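Local coordinates for adhesin (PDB 6VT2), which probably anchors the streptococcus to host surfaces by binding sialylated glycans through two tandem Siglec-like modules of a serine-rich repeat adhesin, at residues P164-Y172 / V180-S188; L253-N264 / L277-P286. One frame throughout, in Å; residues are numbered along the deposited sequence.

In the fold
From the N terminus the chain runs through a first Siglec-like module and then into a small Rib-type module, where contact 1 closes a short loop of seven residues by pairing 164-172 with 180-188. Contact 2 follows in the second Siglec-like module, closing a loop of twelve residues between 253-264 and 277-286. The two loops come in series, neither enclosing nor crossing the other. Their centres lie about 48 Å apart, on opposite sides of the centre of an elongated chain. Contact 1 binds the hairpin 171-174/180-183 to the loop after helix 149-162; contact 2 fastens helix 244-255 and edge strand 259-261 to strand 277-283.

Contact 1 of 2, residues P164-Y172 / V180-S188; sequences PNLPATSTY and VTITYPDGS
Leu166 forks over the second segment: CD1 rests on Ile182 CD1 at 4.0 Å, while CD2 lies 3.8 Å from Tyr184 OH. A forked leucine suits this junction because its branches can serve an aliphatic and an aromatic neighbour together. Ile182 fills the hollow between Leu166 and Tyr172. Tyr172 runs beside it in the same direction, with Tyr172 CE2 3.7 Å from Ile182 CG1; CG lies beside the residue's own backbone N (chi1 -62°), which turns the ring back along its own segment toward Leu166. At the open end of the hairpin, the rigid ring of Pro167 wedges against Tyr184 and Pro185, its CB 3.9 Å from Pro185 CD, the two prolines crossing nearly at right angles. Thr169 adds a small bump, OG1 lying 3.3 Å from Pro185 CG. Buried Ser170 sets its OG at the edge of the Tyr184 ring, 3.5 Å from Tyr184 CD1, and Ser170 OG donates to Pro167 O at 2.8 Å. That oxygen also takes Ser170 N from the same face of its plane, so two bonds pin the type I turn 167-170. Thr171 and Thr183 form the hydrogen-bonded pair, joined by reciprocal backbone bonds, Thr171 N to Thr183 O and Thr183 N to Thr171 O, each 3.0 Å. Beyond these segments, Tyr184 OH bonds to Asp190, a calcium ligand, and its ring meets Tyr131, another residue of that site, while Tyr172 packs on helix 149-162. The arrangement is an antiparallel beta hairpin of the atypical Rib domain, its open end, where turns 167-170 and 184-187 lie, set beside the calcium site.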
ATOM      1  N   PRO A 164      -2.458  -9.513 -12.091  1.00 32.21           N
ATOM      2  CA  PRO A 164      -1.108  -9.999 -12.291  1.00 35.59           C
ATOM      3  C   PRO A 164      -0.981 -11.324 -13.065  1.00 36.48           C
ATOM      4  O   PRO A 164       0.068 -11.553 -13.614  1.00 38.06           O
ATOM      5  CB  PRO A 164      -0.659 -10.177 -10.834  1.00 42.46           C
ATOM      6  CG  PRO A 164      -1.913 -10.524 -10.100  1.00 41.90           C
ATOM      7  CD  PRO A 164      -2.898  -9.551 -10.694  1.00 32.46           C
ATOM      8  N   ASN A 165      -2.059 -12.089 -13.196  1.00 29.46           N
ATOM      9  CA  ASN A 165      -2.017 -13.426 -13.827  1.00 30.52           C
ATOM     10  C   ASN A 165      -2.463 -13.393 -15.288  1.00 42.30           C
ATOM     11  O   ASN A 165      -2.382 -14.432 -15.925  1.00 32.54           O
ATOM     12  CB  ASN A 165      -2.827 -14.389 -12.968  1.00 37.69           C
ATOM     13  CG  ASN A 165      -2.343 -14.436 -11.535  1.00 44.43           C
ATOM     14  OD1 ASN A 165      -1.161 -14.246 -11.259  1.00 47.85           O
ATOM     15  ND2 ASN A 165      -3.251 -14.690 -10.611  1.00 50.64           N
ATOM     16  N   LEU A 166      -2.885 -12.246 -15.831  1.00 27.21           N
ATOM     17  CA  LEU A 166      -3.213 -12.206 -17.268  1.00 28.66           C
ATOM     18  C   LEU A 166      -1.916 -12.378 -18.069  1.00 32.88           C
ATOM     19  O   LEU A 166      -0.864 -12.118 -17.513  1.00 28.46           O
ATOM     20  CB  LEU A 166      -3.940 -10.896 -17.602  1.00 22.55           C
ATOM     21  CG  LEU A 166      -5.339 -10.705 -17.011  1.00 21.58           C
ATOM     22  CD1 LEU A 166      -5.945  -9.396 -17.490  1.00 20.71           C
ATOM     23  CD2 LEU A 166      -6.268 -11.839 -17.375  1.00 25.36           C
ATOM     24  N   PRO A 167      -1.942 -12.832 -19.343  1.00 30.33           N
ATOM     25  CA  PRO A 167      -0.724 -12.879 -20.146  1.00 31.17           C
ATOM     26  C   PRO A 167       0.033 -11.535 -20.129  1.00 37.28           C
ATOM     27  O   PRO A 167      -0.560 -10.530 -20.071  1.00 29.50           O
ATOM     28  CB  PRO A 167      -1.186 -13.235 -21.557  1.00 28.27           C
ATOM     29  CG  PRO A 167      -2.532 -13.899 -21.371  1.00 30.09           C
ATOM     30  CD  PRO A 167      -3.099 -13.347 -20.081  1.00 27.23           C
ATOM     31  N   ALA A 168       1.357 -11.548 -20.133  1.00 32.84           N
ATOM     32  CA  ALA A 168       2.181 -10.324 -20.168  1.00 31.40           C
ATOM     33  C   ALA A 168       2.093  -9.710 -21.547  1.00 26.54           C
ATOM     34  O   ALA A 168       2.337  -8.526 -21.688  1.00 28.08           O
ATOM     35  CB  ALA A 168       3.613 -10.691 -19.849  1.00 41.33           C
ATOM     36  N   THR A 169       1.735 -10.523 -22.517  1.00 23.04           N
ATOM     37  CA  THR A 169       1.593 -10.044 -23.903  1.00 27.75           C
ATOM     38  C   THR A 169       0.220  -9.364 -24.087  1.00 18.87           C
ATOM     39  O   THR A 169      -0.047  -8.939 -25.181  1.00 25.81           O
ATOM     40  CB  THR A 169       1.895 -11.239 -24.812  1.00 29.68           C
ATOM     41  OG1 THR A 169       1.603 -12.374 -24.003  1.00 41.00           O
ATOM     42  CG2 THR A 169       3.356 -11.310 -25.180  1.00 28.64           C
ATOM     43  N   SER A 170      -0.623  -9.354 -23.045  1.00 23.53           N
ATOM     44  CA  SER A 170      -1.965  -8.749 -23.108  1.00 24.17           C
ATOM     45  C   SER A 170      -1.802  -7.246 -23.299  1.00 22.03           C
ATOM     46  O   SER A 170      -0.897  -6.702 -22.706  1.00 23.22           O
ATOM     47  CB  SER A 170      -2.806  -9.023 -21.902  1.00 24.37           C
ATOM     48  OG  SER A 170      -2.895 -10.395 -21.624  1.00 21.59           O
ATOM     49  N   THR A 171      -2.611  -6.663 -24.164  1.00 19.02           N
ATOM     50  CA  THR A 171      -2.572  -5.212 -24.408  1.00 20.38           C
ATOM     51  C   THR A 171      -3.837  -4.625 -23.813  1.00 25.64           C
ATOM     52  O   THR A 171      -4.666  -5.338 -23.495  1.00 19.77           O
ATOM     53  CB  THR A 171      -2.327  -4.890 -25.879  1.00 23.09           C
ATOM     54  OG1 THR A 171      -3.384  -5.392 -26.677  1.00 31.30           O
ATOM     55  CG2 THR A 171      -1.027  -5.479 -26.376  1.00 20.10           C
ATOM     56  N   TYR A 172      -3.823  -3.349 -23.513  1.00 19.94           N
ATOM     57  CA  TYR A 172      -4.935  -2.658 -22.860  1.00 24.40           C
ATOM     58  C   TYR A 172      -5.263  -1.393 -23.638  1.00 23.84           C
ATOM     59  O   TYR A 172      -4.336  -0.727 -23.980  1.00 27.05           O
ATOM     60  CB  TYR A 172      -4.509  -2.283 -21.459  1.00 21.05           C
ATOM     61  CG  TYR A 172      -4.180  -3.480 -20.629  1.00 22.21           C
ATOM     62  CD1 TYR A 172      -2.924  -4.046 -20.637  1.00 25.10           C
ATOM     63  CD2 TYR A 172      -5.145  -4.101 -19.881  1.00 28.15           C
ATOM     64  CE1 TYR A 172      -2.614  -5.139 -19.859  1.00 26.21           C
ATOM     65  CE2 TYR A 172      -4.868  -5.241 -19.159  1.00 28.24           C
ATOM     66  CZ  TYR A 172      -3.593  -5.756 -19.121  1.00 27.01           C
ATOM     67  OH  TYR A 172      -3.338  -6.862 -18.377  1.00 32.21           O
ATOM     68  N   VAL A 180     -12.478  -0.398 -20.718  1.00 12.58           N
ATOM     69  CA  VAL A 180     -11.182  -1.008 -20.910  1.00 13.66           C
ATOM     70  C   VAL A 180     -11.343  -2.224 -21.797  1.00 13.61           C
ATOM     71  O   VAL A 180     -12.190  -3.083 -21.547  1.00 15.71           O
ATOM     72  CB  VAL A 180     -10.560  -1.396 -19.575  1.00 16.05           C
ATOM     73  CG1 VAL A 180      -9.286  -2.281 -19.841  1.00 14.93           C
ATOM     74  CG2 VAL A 180     -10.175  -0.172 -18.800  1.00 15.54           C
ATOM     75  N   THR A 181     -10.530  -2.298 -22.812  1.00 13.99           N
ATOM     76  CA  THR A 181     -10.468  -3.481 -23.656  1.00 14.30           C
ATOM     77  C   THR A 181      -9.137  -4.155 -23.415  1.00 16.43           C
ATOM     78  O   THR A 181      -8.088  -3.545 -23.615  1.00 18.11           O
ATOM     79  CB  THR A 181     -10.608  -3.105 -25.116  1.00 17.33           C
ATOM     80  OG1 THR A 181     -11.876  -2.538 -25.340  1.00 19.69           O
ATOM     81  CG2 THR A 181     -10.479  -4.383 -26.005  1.00 18.26           C
ATOM     82  N   ILE A 182      -9.142  -5.410 -22.985  1.00 13.64           N
ATOM     83  CA  ILE A 182      -7.914  -6.208 -22.767  1.00 15.60           C
ATOM     84  C   ILE A 182      -7.833  -7.106 -23.982  1.00 18.49           C
ATOM     85  O   ILE A 182      -8.788  -7.721 -24.249  1.00 16.12           O
ATOM     86  CB  ILE A 182      -8.012  -7.011 -21.464  1.00 16.30           C
ATOM     87  CG1 ILE A 182      -8.264  -6.069 -20.281  1.00 15.41           C
ATOM     88  CG2 ILE A 182      -6.782  -7.910 -21.237  1.00 21.47           C
ATOM     89  CD1 ILE A 182      -8.560  -6.744 -18.978  1.00 18.89           C
ATOM     90  N   THR A 183      -6.754  -7.077 -24.721  1.00 14.17           N
ATOM     91  CA  THR A 183      -6.618  -7.924 -25.903  1.00 15.23           C
ATOM     92  C   THR A 183      -5.598  -8.978 -25.545  1.00 18.70           C
ATOM     93  O   THR A 183      -4.506  -8.657 -25.281  1.00 16.89           O
ATOM     94  CB  THR A 183      -6.212  -7.145 -27.144  1.00 16.84           C
ATOM     95  OG1 THR A 183      -7.214  -6.170 -27.390  1.00 18.98           O
ATOM     96  CG2 THR A 183      -6.087  -7.988 -28.387  1.00 18.10           C
ATOM     97  N   TYR A 184      -6.015 -10.220 -25.536  1.00 14.40           N
ATOM     98  CA  TYR A 184      -5.103 -11.318 -25.268  1.00 15.88           C
ATOM     99  C   TYR A 184      -4.292 -11.508 -26.510  1.00 13.59           C
ATOM    100  O   TYR A 184      -4.529 -11.128 -27.585  1.00 12.09           O
ATOM    101  CB  TYR A 184      -5.903 -12.546 -24.889  1.00 13.97           C
ATOM    102  CG  TYR A 184      -6.596 -12.253 -23.621  1.00 11.45           C
ATOM    103  CD1 TYR A 184      -5.914 -11.863 -22.497  1.00 16.64           C
ATOM    104  CD2 TYR A 184      -7.954 -12.259 -23.621  1.00 11.48           C
ATOM    105  CE1 TYR A 184      -6.590 -11.506 -21.362  1.00 17.68           C
ATOM    106  CE2 TYR A 184      -8.637 -11.973 -22.475  1.00 12.76           C
ATOM    107  CZ  TYR A 184      -7.964 -11.583 -21.349  1.00 14.74           C
ATOM    108  OH  TYR A 184      -8.641 -11.273 -20.229  1.00 17.14           O
ATOM    109  N   PRO A 185      -3.037 -12.291 -26.450  1.00 14.77           N
ATOM    110  CA  PRO A 185      -2.134 -12.525 -27.595  1.00 12.87           C
ATOM    111  C   PRO A 185      -2.783 -13.151 -28.807  1.00 12.30           C
ATOM    112  O   PRO A 185      -2.318 -12.982 -29.931  1.00 14.10           O
ATOM    113  CB  PRO A 185      -1.065 -13.461 -27.001  1.00 17.99           C
ATOM    114  CG  PRO A 185      -1.124 -13.293 -25.556  1.00 24.06           C
ATOM    115  CD  PRO A 185      -2.508 -12.807 -25.196  1.00 16.34           C
ATOM    116  N   ASP A 186      -3.871 -13.868 -28.643  1.00 12.48           N
ATOM    117  CA  ASP A 186      -4.576 -14.420 -29.786  1.00 12.36           C
ATOM    118  C   ASP A 186      -5.611 -13.500 -30.390  1.00 12.58           C
ATOM    119  O   ASP A 186      -6.307 -13.897 -31.314  1.00 15.41           O
ATOM    120  CB  ASP A 186      -5.197 -15.773 -29.375  1.00 10.68           C
ATOM    121  CG  ASP A 186      -6.386 -15.632 -28.510  1.00 12.49           C
ATOM    122  OD1 ASP A 186      -6.541 -14.563 -27.869  1.00 12.25           O
ATOM    123  OD2 ASP A 186      -7.205 -16.567 -28.460  1.00 12.53           O
ATOM    124  N   GLY A 187      -5.685 -12.267 -29.923  1.00 12.78           N
ATOM    125  CA  GLY A 187      -6.655 -11.319 -30.477  1.00 14.87           C
ATOM    126  C   GLY A 187      -8.026 -11.404 -29.856  1.00 15.98           C
ATOM    127  O   GLY A 187      -8.819 -10.578 -30.136  1.00 17.81           O
ATOM    128  N   SER A 188      -8.255 -12.335 -28.942  1.00 14.62           N
ATOM    129  CA  SER A 188      -9.534 -12.388 -28.222  1.00 14.35           C
ATOM    130  C   SER A 188      -9.467 -11.307 -27.133  1.00 13.44           C
ATOM    131  O   SER A 188      -8.429 -10.869 -26.774  1.00 13.80           O
ATOM    132  CB  SER A 188      -9.854 -13.752 -27.708  1.00 14.97           C
ATOM    133  OG  SER A 188      -8.995 -14.139 -26.705  1.00 13.14           O
TER

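Contact 2 of 2, residues L253-N264 / L277-P286; sequences LLGLGFTFNTPN and LVTTIRGTIP
Phe258 holds CG anti to its carbonyl carbon (chi1 -79°), which lays the ring flat over Gly283, and a similar turn in Phe260 (chi1 -75°) turns one face of that ring to Ile281 CG1. Gly283 CA stands 3.5 Å from the centroid of the Phe258 ring, a CH-pi contact almost along the ring normal; glycine suits the place because a beta carbon there would strike the ring. Leu253 CD1 covers the opposite face, sandwiching the phenylalanine between helix and strand. Ile285 CD1 approaches CZ of Phe258 to 3.6 Å and also meets Leu256. Ile281 splits its branches: CD1 reaches Phe260 CE2 at 3.5 Å, whereas CG2 touches Leu253 and the edge of the Phe258 ring. These contacts seat helix 244-255 on the sheet of a Siglec-like domain, a V-set-like beta sandwich; Gly257, with positive phi, ends the helix in a Schellman motif and releases the chain into edge strand 259-261. There Thr259 pairs with Arg282 and Asn261 with Thr280 through four backbone bonds, Thr259 N to Arg282 O being 2.8 Å. Arg282 extends away to a salt bridge with Glu221. Past the paired residues, Thr262 OG1 and Thr279 OG1 share a hydrogen bond of 2.8 Å, either hydroxyl being able to donate, while Thr262 CG2 nestles 3.6 Å from Leu277 CD1. One water bridges Asn264 N to Val278 O where the strands part; another links Leu256 O to Thr284 N.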
ATOM      1  N   LEU A 253       4.555  33.585   9.538  1.00 11.40           N
ATOM      2  CA  LEU A 253       5.243  32.459  10.163  1.00  9.56           C
ATOM      3  C   LEU A 253       6.553  32.158   9.471  1.00 10.27           C
ATOM      4  O   LEU A 253       7.562  31.859  10.132  1.00 10.68           O
ATOM      5  CB  LEU A 253       4.363  31.219  10.167  1.00 13.17           C
ATOM      6  CG  LEU A 253       4.773  30.145  11.145  1.00 11.89           C
ATOM      7  CD1 LEU A 253       4.366  30.608  12.518  1.00  9.69           C
ATOM      8  CD2 LEU A 253       4.168  28.794  10.829  1.00 13.61           C
ATOM      9  N   LEU A 254       6.591  32.234   8.138  1.00 11.32           N
ATOM     10  CA  LEU A 254       7.875  32.078   7.470  1.00 11.41           C
ATOM     11  C   LEU A 254       8.895  33.075   8.006  1.00 10.71           C
ATOM     12  O   LEU A 254      10.076  32.764   8.136  1.00 12.68           O
ATOM     13  CB  LEU A 254       7.752  32.245   5.957  1.00 13.58           C
ATOM     14  CG  LEU A 254       6.986  31.145   5.267  1.00 16.26           C
ATOM     15  CD1 LEU A 254       6.955  31.437   3.769  1.00 18.82           C
ATOM     16  CD2 LEU A 254       7.561  29.806   5.514  1.00 19.79           C
ATOM     17  N   GLY A 255       8.461  34.276   8.279  1.00 10.12           N
ATOM     18  CA  GLY A 255       9.339  35.330   8.739  1.00  9.95           C
ATOM     19  C   GLY A 255       9.970  35.046  10.072  1.00 10.91           C
ATOM     20  O   GLY A 255      11.042  35.564  10.384  1.00 13.62           O
ATOM     21  N   LEU A 256       9.310  34.243  10.866  1.00  9.57           N
ATOM     22  CA  LEU A 256       9.864  33.818  12.129  1.00  9.97           C
ATOM     23  C   LEU A 256      10.853  32.692  11.977  1.00 12.12           C
ATOM     24  O   LEU A 256      11.417  32.263  12.983  1.00 14.36           O
ATOM     25  CB  LEU A 256       8.755  33.318  13.051  1.00 10.49           C
ATOM     26  CG  LEU A 256       7.713  34.314  13.493  1.00  9.90           C
ATOM     27  CD1 LEU A 256       6.687  33.617  14.428  1.00 12.12           C
ATOM     28  CD2 LEU A 256       8.386  35.455  14.175  1.00 14.76           C
ATOM     29  N   GLY A 257      11.041  32.165  10.781  1.00  9.54           N
ATOM     30  CA  GLY A 257      11.974  31.097  10.541  1.00  9.61           C
ATOM     31  C   GLY A 257      11.364  29.721  10.510  1.00 10.19           C
ATOM     32  O   GLY A 257      12.106  28.755  10.597  1.00 12.91           O
ATOM     33  N   PHE A 258      10.046  29.601  10.343  1.00  9.46           N
ATOM     34  CA  PHE A 258       9.431  28.296  10.237  1.00  9.42           C
ATOM     35  C   PHE A 258       9.604  27.720   8.859  1.00 11.02           C
ATOM     36  O   PHE A 258       9.763  28.448   7.874  1.00 11.14           O
ATOM     37  CB  PHE A 258       7.939  28.406  10.517  1.00  9.38           C
ATOM     38  CG  PHE A 258       7.615  28.500  11.956  1.00  9.35           C
ATOM     39  CD1 PHE A 258       8.002  29.583  12.735  1.00  9.37           C
ATOM     40  CD2 PHE A 258       6.893  27.491  12.542  1.00  9.31           C
ATOM     41  CE1 PHE A 258       7.650  29.622  14.093  1.00  9.34           C
ATOM     42  CE2 PHE A 258       6.556  27.550  13.887  1.00  9.30           C
ATOM     43  CZ  PHE A 258       6.972  28.601  14.680  1.00 10.39           C
ATOM     44  N   THR A 259       9.500  26.401   8.791  1.00  9.40           N
ATOM     45  CA  THR A 259       9.471  25.695   7.529  1.00  9.42           C
ATOM     46  C   THR A 259       8.212  24.881   7.417  1.00 10.05           C
ATOM     47  O   THR A 259       7.629  24.481   8.417  1.00 10.35           O
ATOM     48  CB  THR A 259      10.676  24.762   7.337  1.00 11.69           C
ATOM     49  OG1 THR A 259      10.649  23.727   8.333  1.00 11.81           O
ATOM     50  CG2 THR A 259      11.961  25.544   7.408  1.00 13.31           C
ATOM     51  N   PHE A 260       7.806  24.673   6.169  1.00 10.64           N
ATOM     52  CA  PHE A 260       6.628  23.893   5.797  1.00 11.26           C
ATOM     53  C   PHE A 260       7.126  22.834   4.829  1.00 14.25           C
ATOM     54  O   PHE A 260       7.694  23.138   3.863  1.00 16.01           O
ATOM     55  CB  PHE A 260       5.587  24.715   5.041  1.00 11.84           C
ATOM     56  CG  PHE A 260       4.806  25.659   5.897  1.00 11.37           C
ATOM     57  CD1 PHE A 260       5.409  26.747   6.467  1.00 11.52           C
ATOM     58  CD2 PHE A 260       3.456  25.494   6.075  1.00 14.93           C
ATOM     59  CE1 PHE A 260       4.696  27.610   7.264  1.00 14.50           C
ATOM     60  CE2 PHE A 260       2.754  26.355   6.876  1.00 14.06           C
ATOM     61  CZ  PHE A 260       3.381  27.396   7.480  1.00 16.76           C
ATOM     62  N   ASN A 261       7.004  21.608   5.217  1.00 10.31           N
ATOM     63  CA  ASN A 261       7.480  20.537   4.303  0.50 13.86           C
ATOM     64  C   ASN A 261       6.386  19.420   4.099  1.00 13.07           C
ATOM     65  O   ASN A 261       5.672  18.863   5.027  1.00 12.92           O
ATOM     66  CB  ASN A 261       8.749  19.889   4.840  0.50 14.97           C
ATOM     67  CG  ASN A 261       9.325  18.896   3.854  0.50 18.08           C
ATOM     68  OD1 ASN A 261       9.345  17.716   4.130  0.50 20.87           O
ATOM     69  ND2 ASN A 261       9.794  19.355   2.704  0.50 25.15           N
ATOM     70  N   THR A 262       6.043  19.175   2.836  1.00 13.40           N
ATOM     71  CA  THR A 262       5.005  18.185   2.505  1.00 14.60           C
ATOM     72  C   THR A 262       5.663  17.284   1.546  1.00 15.62           C
ATOM     73  O   THR A 262       5.593  17.363   0.376  1.00 14.32           O
ATOM     74  CB  THR A 262       3.827  18.784   1.769  1.00 12.97           C
ATOM     75  OG1 THR A 262       3.449  19.855   2.601  1.00 13.94           O
ATOM     76  CG2 THR A 262       2.727  17.783   1.538  1.00 14.49           C
ATOM     77  N   PRO A 263       6.615  16.278   2.009  1.00 14.04           N
ATOM     78  CA  PRO A 263       7.568  15.592   1.111  1.00 16.58           C
ATOM     79  C   PRO A 263       6.909  14.666   0.099  1.00 20.87           C
ATOM     80  O   PRO A 263       7.527  14.379  -0.938  1.00 18.22           O
ATOM     81  CB  PRO A 263       8.461  14.806   2.079  1.00 22.04           C
ATOM     82  CG  PRO A 263       7.635  14.695   3.341  1.00 19.55           C
ATOM     83  CD  PRO A 263       6.792  15.914   3.433  1.00 15.56           C
ATOM     84  N   ASN A 264       5.689  14.199   0.344  1.00 15.94           N
ATOM     85  CA  ASN A 264       5.049  13.272  -0.595  1.00 14.36           C
ATOM     86  C   ASN A 264       4.071  13.941  -1.569  1.00 18.97           C
ATOM     87  O   ASN A 264       3.292  13.250  -2.248  1.00 16.79           O
ATOM     88  CB  ASN A 264       4.335  12.180   0.189  1.00 19.35           C
ATOM     89  CG  ASN A 264       5.296  11.261   0.909  1.00 25.63           C
ATOM     90  OD1 ASN A 264       6.506  11.431   0.813  1.00 30.22           O
ATOM     91  ND2 ASN A 264       4.761  10.305   1.644  1.00 32.94           N
ATOM     92  N   LEU A 277      -1.666  12.478   3.387  1.00 11.38           N
ATOM     93  CA  LEU A 277      -0.585  13.390   3.102  1.00 12.48           C
ATOM     94  C   LEU A 277      -0.283  14.215   4.346  1.00 10.05           C
ATOM     95  O   LEU A 277      -1.192  14.760   4.979  1.00 11.22           O
ATOM     96  CB  LEU A 277      -1.000  14.299   1.986  1.00 10.34           C
ATOM     97  CG  LEU A 277       0.025  15.292   1.468  1.00 11.26           C
ATOM     98  CD1 LEU A 277       1.174  14.568   0.843  1.00 13.56           C
ATOM     99  CD2 LEU A 277      -0.607  16.255   0.511  1.00 14.36           C
ATOM    100  N   VAL A 278       0.988  14.411   4.630  1.00 11.16           N
ATOM    101  CA  VAL A 278       1.382  15.047   5.886  1.00 11.33           C
ATOM    102  C   VAL A 278       2.216  16.254   5.525  1.00 10.87           C
ATOM    103  O   VAL A 278       3.232  16.123   4.837  1.00 11.78           O
ATOM    104  CB  VAL A 278       2.185  14.108   6.789  1.00 13.59           C
ATOM    105  CG1 VAL A 278       2.632  14.814   8.093  1.00 15.25           C
ATOM    106  CG2 VAL A 278       1.377  12.867   7.173  1.00 14.03           C
ATOM    107  N   THR A 279       1.810  17.416   6.022  1.00 10.45           N
ATOM    108  CA  THR A 279       2.583  18.653   5.957  1.00  9.14           C
ATOM    109  C   THR A 279       3.128  18.861   7.378  1.00  9.90           C
ATOM    110  O   THR A 279       2.361  18.805   8.346  1.00 11.88           O
ATOM    111  CB  THR A 279       1.751  19.862   5.555  1.00 14.27           C
ATOM    112  OG1 THR A 279       1.198  19.695   4.221  1.00 14.44           O
ATOM    113  CG2 THR A 279       2.610  21.109   5.591  1.00 13.28           C
ATOM    114  N   THR A 280       4.431  19.039   7.507  1.00  9.30           N
ATOM    115  CA  THR A 280       5.052  19.320   8.803  1.00  9.16           C
ATOM    116  C   THR A 280       5.478  20.765   8.823  1.00 10.45           C
ATOM    117  O   THR A 280       6.108  21.249   7.883  1.00 10.50           O
ATOM    118  CB  THR A 280       6.237  18.431   9.034  1.00  9.17           C
ATOM    119  OG1 THR A 280       5.779  17.069   9.088  1.00 13.22           O
ATOM    120  CG2 THR A 280       6.884  18.708  10.375  1.00 12.99           C
ATOM    121  N   ILE A 281       5.031  21.457   9.841  1.00  9.25           N
ATOM    122  CA  ILE A 281       5.389  22.826  10.125  1.00  9.22           C
ATOM    123  C   ILE A 281       6.350  22.776  11.286  1.00  9.22           C
ATOM    124  O   ILE A 281       6.005  22.253  12.337  1.00 12.93           O
ATOM    125  CB  ILE A 281       4.154  23.658  10.468  1.00  9.21           C
ATOM    126  CG1 ILE A 281       3.107  23.628   9.338  1.00 11.02           C
ATOM    127  CG2 ILE A 281       4.571  25.061  10.757  1.00 10.54           C
ATOM    128  CD1 ILE A 281       1.844  24.359   9.636  1.00 11.35           C
ATOM    129  N   ARG A 282       7.524  23.351  11.117  1.00  9.26           N
ATOM    130  CA  ARG A 282       8.570  23.328  12.139  1.00  9.27           C
ATOM    131  C   ARG A 282       9.058  24.738  12.397  1.00  9.30           C
ATOM    132  O   ARG A 282       9.394  25.474  11.469  1.00  9.33           O
ATOM    133  CB  ARG A 282       9.667  22.451  11.636  1.00  9.29           C
ATOM    134  CG  ARG A 282      10.905  22.407  12.572  1.00  9.89           C
ATOM    135  CD  ARG A 282      11.998  21.540  11.993  1.00 11.06           C
ATOM    136  NE  ARG A 282      13.115  21.613  12.925  1.00 11.41           N
ATOM    137  CZ  ARG A 282      14.233  20.912  12.809  1.00 12.39           C
ATOM    138  NH1 ARG A 282      15.178  21.066  13.756  1.00 10.46           N
ATOM    139  NH2 ARG A 282      14.410  20.075  11.755  1.00 13.59           N
ATOM    140  N   GLY A 283       9.198  25.074  13.660  1.00  9.29           N
ATOM    141  CA  GLY A 283       9.828  26.325  13.974  1.00  9.33           C
ATOM    142  C   GLY A 283       9.736  26.640  15.445  1.00  9.31           C
ATOM    143  O   GLY A 283       9.175  25.876  16.220  1.00  9.32           O
ATOM    144  N   THR A 284      10.195  27.842  15.791  1.00  9.34           N
ATOM    145  CA  THR A 284      10.196  28.337  17.152  1.00  9.32           C
ATOM    146  C   THR A 284       9.488  29.676  17.200  1.00  9.33           C
ATOM    147  O   THR A 284       9.885  30.606  16.506  1.00  9.37           O
ATOM    148  CB  THR A 284      11.621  28.484  17.654  1.00  9.36           C
ATOM    149  OG1 THR A 284      12.293  27.219  17.588  1.00 11.23           O
ATOM    150  CG2 THR A 284      11.651  28.927  19.144  1.00  9.44           C
ATOM    151  N   ILE A 285       8.489  29.781  18.041  1.00  9.30           N
ATOM    152  CA  ILE A 285       7.967  31.081  18.388  1.00  9.31           C
ATOM    153  C   ILE A 285       8.951  31.727  19.346  1.00  9.76           C
ATOM    154  O   ILE A 285       9.126  31.229  20.464  1.00  9.31           O
ATOM    155  CB  ILE A 285       6.589  30.938  19.026  1.00  9.28           C
ATOM    156  CG1 ILE A 285       5.578  30.314  18.087  1.00  9.27           C
ATOM    157  CG2 ILE A 285       6.070  32.320  19.500  1.00  9.34           C
ATOM    158  CD1 ILE A 285       5.335  31.024  16.776  1.00 10.21           C
ATOM    159  N   PRO A 286       9.630  32.792  18.967  1.00  9.37           N
ATOM    160  CA  PRO A 286      10.571  33.412  19.909  1.00 10.04           C
ATOM    161  C   PRO A 286       9.876  34.161  21.020  1.00  9.37           C
ATOM    162  O   PRO A 286       8.710  34.530  20.913  1.00  9.36           O
ATOM    163  CB  PRO A 286      11.357  34.361  19.025  1.00 11.13           C
ATOM    164  CG  PRO A 286      10.307  34.797  17.972  1.00 10.05           C
ATOM    165  CD  PRO A 286       9.495  33.562  17.707  1.00  9.40           C
TER
HETATM  166  O   HOH W   1      11.589  29.141  13.653  1.00 16.15           O
HETATM  167  O   HOH W   2      12.422  31.654  16.157  1.00 18.60           O
HETATM  168  O   HOH W   3       8.883  21.547   8.204  1.00 10.65           O
HETATM  169  O   HOH W   4       4.125  14.407   2.781  1.00 17.12           O